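Long-range contact in putative esterase MT1895 (Mycobacterium tuberculosis, PDB 3S4K), which is a putative hotdog-fold esterase of the PaaI family, which probably hydrolyses acyl-CoA thioesters such as 1,4-dihydroxy-2-naphthoyl-CoA: residues A[81-95]-A[128-142]. Numbering follows the deposited sequence.
Sequences GGSVVGVNNNTDFVR and RVVARGQVRLQNLEA. With EDO (1,2-ethanediol), chain C; EDO (1,2-ethanediol), chain D.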
loop_
_atom_site.group_PDB
_atom_site.type_symbol
_atom_site.label_atom_id
_atom_site.label_comp_id
_atom_site.label_asym_id
_atom_site.label_seq_id
_atom_site.Cartn_x
_atom_site.Cartn_y
_atom_site.Cartn_z
ATOM N N GLY A 81 21.885 7.209 -15.796
ATOM C CA GLY A 81 21.203 6.083 -15.143
ATOM C C GLY A 81 21.194 6.232 -13.628
ATOM O O GLY A 81 21.355 7.344 -13.111
ATOM N N GLY A 82 20.981 5.115 -12.930
ATOM C CA GLY A 82 20.949 5.065 -11.458
ATOM C C GLY A 82 19.871 4.132 -10.914
ATOM O O GLY A 82 19.531 3.116 -11.528
ATOM N N SER A 83 19.344 4.467 -9.739
ATOM C CA SER A 83 18.285 3.676 -9.125
ATOM C C SER A 83 17.171 4.604 -8.648
ATOM O O SER A 83 17.269 5.833 -8.755
ATOM C CB SER A 83 18.820 2.834 -7.970
ATOM O OG SER A 83 19.424 3.652 -7.003
ATOM N N VAL A 84 16.105 4.006 -8.159
ATOM C CA VAL A 84 14.955 4.783 -7.678
ATOM C C VAL A 84 14.516 4.359 -6.292
ATOM O O VAL A 84 14.695 3.214 -5.874
ATOM C CB VAL A 84 13.744 4.723 -8.659
ATOM C CG1 VAL A 84 14.158 5.176 -10.050
ATOM C CG2 VAL A 84 13.169 3.296 -8.762
ATOM N N VAL A 85 13.910 5.299 -5.587
ATOM C CA VAL A 85 13.363 5.038 -4.270
ATOM C C VAL A 85 12.022 5.713 -4.160
ATOM O O VAL A 85 11.883 6.879 -4.501
ATOM C CB VAL A 85 14.327 5.536 -3.162
ATOM C CG1 VAL A 85 14.617 7.026 -3.297
ATOM C CG2 VAL A 85 13.752 5.238 -1.765
ATOM N N GLY A 86 11.012 4.969 -3.723
ATOM C CA GLY A 86 9.714 5.595 -3.526
ATOM C C GLY A 86 9.740 6.626 -2.408
ATOM O O GLY A 86 10.401 6.422 -1.368
ATOM N N VAL A 87 9.020 7.722 -2.604
ATOM C CA VAL A 87 8.783 8.646 -1.481
ATOM C C VAL A 87 7.315 8.860 -1.156
ATOM O O VAL A 87 7.012 9.189 -0.022
ATOM C CB VAL A 87 9.528 9.993 -1.608
ATOM C CG1 VAL A 87 11.040 9.757 -1.697
ATOM C CG2 VAL A 87 8.990 10.794 -2.822
ATOM N N ASN A 88 6.398 8.715 -2.113
ATOM C CA ASN A 88 4.971 8.843 -1.782
ATOM C C ASN A 88 4.147 7.930 -2.654
ATOM O O ASN A 88 4.431 7.791 -3.832
ATOM C CB ASN A 88 4.509 10.296 -1.893
ATOM C CG ASN A 88 3.010 10.476 -1.618
ATOM O OD1 ASN A 88 2.194 10.426 -2.543
ATOM N ND2 ASN A 88 2.650 10.640 -0.348
ATOM N N ASN A 89 3.142 7.305 -2.058
ATOM C CA ASN A 89 2.191 6.436 -2.764
ATOM C C ASN A 89 0.796 6.842 -2.313
ATOM O O ASN A 89 0.469 6.753 -1.101
ATOM C CB ASN A 89 2.454 4.947 -2.463
ATOM C CG ASN A 89 1.412 3.991 -3.094
ATOM O OD1 ASN A 89 0.183 4.208 -3.028
ATOM N ND2 ASN A 89 1.916 2.857 -3.629
ATOM N N ASN A 90 -0.009 7.312 -3.266
ATOM C CA ASN A 90 -1.331 7.858 -2.973
ATOM C C ASN A 90 -2.325 7.123 -3.839
ATOM O O ASN A 90 -2.381 7.351 -5.048
ATOM C CB ASN A 90 -1.368 9.359 -3.248
ATOM C CG ASN A 90 -2.624 10.014 -2.704
ATOM O OD1 ASN A 90 -3.666 9.417 -2.696
ATOM N ND2 ASN A 90 -2.505 11.248 -2.229
ATOM N N THR A 91 -3.067 6.209 -3.191
ATOM C CA THR A 91 -3.948 5.267 -3.863
ATOM C C THR A 91 -5.385 5.518 -3.480
ATOM O O THR A 91 -5.715 5.661 -2.289
ATOM C CB THR A 91 -3.601 3.817 -3.485
ATOM O OG1 THR A 91 -2.307 3.525 -3.993
ATOM C CG2 THR A 91 -4.623 2.892 -4.096
ATOM N N ASP A 92 -6.243 5.557 -4.494
ATOM C CA ASP A 92 -7.686 5.673 -4.288
ATOM C C ASP A 92 -8.284 4.314 -4.579
ATOM O O ASP A 92 -7.935 3.668 -5.573
ATOM C CB ASP A 92 -8.287 6.730 -5.224
ATOM C CG ASP A 92 -7.811 8.109 -4.909
ATOM O OD1 ASP A 92 -8.165 8.657 -3.816
ATOM O OD2 ASP A 92 -7.069 8.668 -5.740
ATOM N N PHE A 93 -9.151 3.876 -3.677
ATOM C CA PHE A 93 -9.863 2.626 -3.803
ATOM C C PHE A 93 -11.234 2.919 -4.384
ATOM O O PHE A 93 -11.956 3.785 -3.891
ATOM C CB PHE A 93 -9.997 1.982 -2.431
ATOM C CG PHE A 93 -8.688 1.813 -1.714
ATOM C CD1 PHE A 93 -7.673 1.017 -2.252
ATOM C CD2 PHE A 93 -8.459 2.461 -0.514
ATOM C CE1 PHE A 93 -6.477 0.852 -1.593
ATOM C CE2 PHE A 93 -7.252 2.295 0.153
ATOM C CZ PHE A 93 -6.249 1.493 -0.399
ATOM N N VAL A 94 -11.613 2.168 -5.414
ATOM C CA VAL A 94 -12.801 2.468 -6.173
ATOM C C VAL A 94 -13.904 1.427 -6.041
ATOM O O VAL A 94 -15.054 1.801 -5.884
ATOM C CB VAL A 94 -12.433 2.685 -7.677
ATOM C CG1 VAL A 94 -13.656 3.077 -8.504
ATOM C CG2 VAL A 94 -11.352 3.755 -7.809
ATOM N N ARG A 95 -13.560 0.135 -6.088
ATOM C CA ARG A 95 -14.555 -0.940 -6.129
ATOM C C ARG A 95 -14.017 -2.166 -5.421
ATOM O O ARG A 95 -12.849 -2.510 -5.560
ATOM C CB ARG A 95 -14.915 -1.309 -7.580
ATOM C CG ARG A 95 -16.041 -2.356 -7.708
ATOM C CD ARG A 95 -16.456 -2.594 -9.154
ATOM N NE ARG A 95 -17.234 -1.488 -9.701
ATOM C CZ ARG A 95 -18.513 -1.261 -9.416
ATOM N NH1 ARG A 95 -19.159 -2.057 -8.578
ATOM N NH2 ARG A 95 -19.142 -0.232 -9.966
ATOM N N ARG A 128 -13.561 -2.728 -15.138
ATOM C CA ARG A 128 -13.913 -1.706 -14.161
ATOM C C ARG A 128 -12.692 -1.399 -13.301
ATOM O O ARG A 128 -11.946 -2.306 -12.905
ATOM C CB ARG A 128 -15.098 -2.149 -13.268
ATOM C CG ARG A 128 -16.399 -2.337 -14.052
ATOM C CD ARG A 128 -17.585 -2.580 -13.164
ATOM N NE ARG A 128 -18.847 -2.421 -13.893
ATOM C CZ ARG A 128 -19.432 -3.370 -14.631
ATOM N NH1 ARG A 128 -18.868 -4.566 -14.779
ATOM N NH2 ARG A 128 -20.592 -3.124 -15.235
ATOM N N VAL A 129 -12.497 -0.117 -13.025
ATOM C CA VAL A 129 -11.393 0.296 -12.169
ATOM C C VAL A 129 -11.704 -0.102 -10.732
ATOM O O VAL A 129 -12.769 0.224 -10.200
ATOM C CB VAL A 129 -11.137 1.816 -12.267
ATOM C CG1 VAL A 129 -10.044 2.252 -11.305
ATOM C CG2 VAL A 129 -10.744 2.215 -13.702
ATOM N N VAL A 130 -10.757 -0.806 -10.121
ATOM C CA VAL A 130 -10.828 -1.194 -8.708
ATOM C C VAL A 130 -9.968 -0.317 -7.804
ATOM O O VAL A 130 -10.351 -0.087 -6.642
ATOM C CB VAL A 130 -10.529 -2.720 -8.476
ATOM C CG1 VAL A 130 -11.599 -3.589 -9.137
ATOM C CG2 VAL A 130 -9.159 -3.119 -8.959
ATOM N N ALA A 131 -8.847 0.188 -8.310
ATOM C CA ALA A 131 -7.967 1.105 -7.577
ATOM C C ALA A 131 -7.136 1.903 -8.579
ATOM O O ALA A 131 -6.914 1.441 -9.714
ATOM C CB ALA A 131 -7.065 0.335 -6.589
ATOM N N ARG A 132 -6.677 3.086 -8.178
ATOM C CA ARG A 132 -5.872 3.964 -9.046
ATOM C C ARG A 132 -4.978 4.747 -8.121
ATOM O O ARG A 132 -5.442 5.196 -7.076
ATOM C CB ARG A 132 -6.793 4.889 -9.842
ATOM C CG ARG A 132 -6.151 5.919 -10.789
ATOM C CD ARG A 132 -7.241 6.902 -11.279
ATOM N NE ARG A 132 -6.783 7.780 -12.358
ATOM C CZ ARG A 132 -6.066 8.883 -12.174
ATOM N NH1 ARG A 132 -5.700 9.251 -10.949
ATOM N NH2 ARG A 132 -5.700 9.621 -13.215
ATOM N N GLY A 133 -3.713 4.905 -8.472
ATOM C CA GLY A 133 -2.771 5.542 -7.551
ATOM C C GLY A 133 -1.630 6.232 -8.271
ATOM O O GLY A 133 -1.355 5.932 -9.443
ATOM N N GLN A 134 -0.959 7.131 -7.563
ATOM C CA GLN A 134 0.213 7.820 -8.091
ATOM C C GLN A 134 1.354 7.601 -7.153
ATOM O O GLN A 134 1.179 7.719 -5.948
ATOM C CB GLN A 134 -0.053 9.296 -8.261
ATOM C CG GLN A 134 -1.182 9.456 -9.223
ATOM C CD GLN A 134 -1.571 10.855 -9.503
ATOM O OE1 GLN A 134 -0.996 11.811 -8.980
ATOM N NE2 GLN A 134 -2.580 10.994 -10.344
ATOM N N VAL A 135 2.513 7.298 -7.729
ATOM C CA VAL A 135 3.721 7.056 -6.985
ATOM C C VAL A 135 4.782 8.077 -7.358
ATOM O O VAL A 135 5.092 8.244 -8.541
ATOM C CB VAL A 135 4.229 5.627 -7.254
ATOM C CG1 VAL A 135 5.490 5.327 -6.433
ATOM C CG2 VAL A 135 3.124 4.616 -6.966
ATOM N N ARG A 136 5.339 8.731 -6.337
ATOM C CA ARG A 136 6.415 9.703 -6.502
ATOM C C ARG A 136 7.707 9.022 -6.089
ATOM O O ARG A 136 7.773 8.420 -5.005
ATOM C CB ARG A 136 6.149 10.938 -5.664
ATOM C CG ARG A 136 7.264 11.997 -5.721
ATOM C CD ARG A 136 6.898 13.208 -4.922
ATOM N NE ARG A 136 5.890 14.004 -5.611
ATOM C CZ ARG A 136 6.127 14.848 -6.615
ATOM N NH1 ARG A 136 7.351 15.024 -7.109
ATOM N NH2 ARG A 136 5.102 15.486 -7.178
ATOM N N LEU A 137 8.715 9.101 -6.960
ATOM C CA LEU A 137 10.005 8.470 -6.727
ATOM C C LEU A 137 11.128 9.489 -6.828
ATOM O O LEU A 137 11.047 10.430 -7.600
ATOM C CB LEU A 137 10.244 7.341 -7.735
ATOM C CG LEU A 137 9.226 6.196 -7.681
ATOM C CD1 LEU A 137 8.205 6.372 -8.810
ATOM C CD2 LEU A 137 9.903 4.788 -7.653
ATOM N N GLN A 138 12.186 9.251 -6.057
ATOM C CA GLN A 138 13.450 9.930 -6.222
ATOM C C GLN A 138 14.377 9.126 -7.117
ATOM O O GLN A 138 14.512 7.911 -6.944
ATOM C CB GLN A 138 14.140 10.072 -4.852
ATOM C CG GLN A 138 13.961 11.378 -4.232
ATOM C CD GLN A 138 14.763 11.549 -2.938
ATOM O OE1 GLN A 138 15.802 10.900 -2.693
ATOM N NE2 GLN A 138 14.280 12.431 -2.113
ATOM N N ASN A 139 15.030 9.797 -8.059
ATOM C CA ASN A 139 16.121 9.192 -8.812
ATOM C C ASN A 139 17.407 9.316 -7.997
ATOM O O ASN A 139 17.707 10.385 -7.507
ATOM C CB ASN A 139 16.299 9.905 -10.144
ATOM C CG ASN A 139 15.078 9.770 -11.050
ATOM O OD1 ASN A 139 14.395 8.734 -11.050
ATOM N ND2 ASN A 139 14.797 10.824 -11.825
ATOM N N LEU A 140 18.162 8.229 -7.886
ATOM C CA LEU A 140 19.407 8.192 -7.130
ATOM C C LEU A 140 20.533 7.957 -8.102
ATOM O O LEU A 140 20.418 7.106 -8.973
ATOM C CB LEU A 140 19.371 7.040 -6.140
ATOM C CG LEU A 140 18.255 7.089 -5.105
ATOM C CD1 LEU A 140 18.198 5.753 -4.332
ATOM C CD2 LEU A 140 18.444 8.280 -4.165
ATOM N N GLU A 141 21.625 8.693 -7.948
ATOM C CA GLU A 141 22.713 8.605 -8.917
ATOM C C GLU A 141 23.464 7.284 -8.826
ATOM O O GLU A 141 23.445 6.613 -7.800
ATOM C CB GLU A 141 23.698 9.750 -8.722
ATOM C CG GLU A 141 24.513 9.653 -7.435
ATOM C CD GLU A 141 25.157 10.972 -7.082
ATOM O OE1 GLU A 141 25.547 11.713 -8.030
ATOM O OE2 GLU A 141 25.262 11.274 -5.873
ATOM N N ALA A 142 24.159 6.979 -9.919
ATOM C CA ALA A 142 25.027 5.826 -10.041
ATOM C C ALA A 142 26.469 6.297 -9.927
ATOM O O ALA A 142 26.745 7.491 -10.075
ATOM C CB ALA A 142 24.809 5.169 -11.391
HETATM C C1 EDO C . 10.362 3.003 -0.966
HETATM O O1 EDO C . 10.871 2.427 -2.190
HETATM C C2 EDO C . 10.819 2.199 0.252
HETATM O O2 EDO C . 12.190 2.448 0.596
HETATM C C1 EDO D . -13.307 6.428 -5.337
HETATM O O1 EDO D . -12.125 6.428 -4.532
HETATM C C2 EDO D . -14.521 6.047 -4.502
HETATM O O2 EDO D . -14.765 7.041 -3.491
HETATM O O HOH W 1 23.789 8.436 -12.279
HETATM O O HOH W 2 20.064 9.470 -11.376
HETATM O O HOH W 3 22.118 4.165 -7.750
HETATM O O HOH W 4 2.242 10.528 -5.243
HETATM O O HOH W 5 -6.503 8.313 -8.203
HETATM O O HOH W 6 -15.321 0.892 -11.133
#
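Val87 and Asn88 both turn their backbone N-H groups on one carbonyl, that of Arg136, and so illustrate how a classic beta bulge slips the register of two antiparallel strands by one residue. Val87 N lies 2.8 Å from Arg136 O and Asn88 N 3.2 Å from it, whereas Arg136 N gives a single bond to Asn88 O. The side chain of Arg136 can be followed outward from here. Its CB faces CB of Asn88 and lies 4.0 Å from Val87 CG2; CG comes closer to that methyl, at 3.6 Å, and CD still touches it. In Val87 a chi1 of -59° sets CG1 anti to the carbonyl carbon and leaves CG2 between the backbone N and that carbon, where it crosses the aliphatic part of the arginine at a slant. A bend at chi3 (-74°) then carries the guanidinium of Arg136 away from strand 83-93 to strand 115-123, where NH1 is hydrogen-bonded to Gln115 OE1. Strands 83-93 and 129-140 are neighbours in the curved antiparallel sheet that wraps helix 56-75 in the hotdog fold, and residues 88-92 pair with a strand of the second subunit, continuing the sheet across the dimer. On the face turned to the helix, Val135 CG2 packs 4.0 Å from Asn89 ND2, an amide nitrogen bonded to Glu64 and to the carbonyl of Cys60. Asn89 OD1 accepts from Thr91 OG1 in the carbonyl plane, at 2.8 Å, so both ends of the amide are held. On the opposite face, where Asn88 points, a water donates to Asn88 OD1 and to the backbone carbonyl Gln134 O, while Asn88 ND2 bonds Asn90 and Asp92 of the second subunit. Further along, Val85 CG1 rests against Gln138 CB at 3.5 Å and also meets Leu140 CD1.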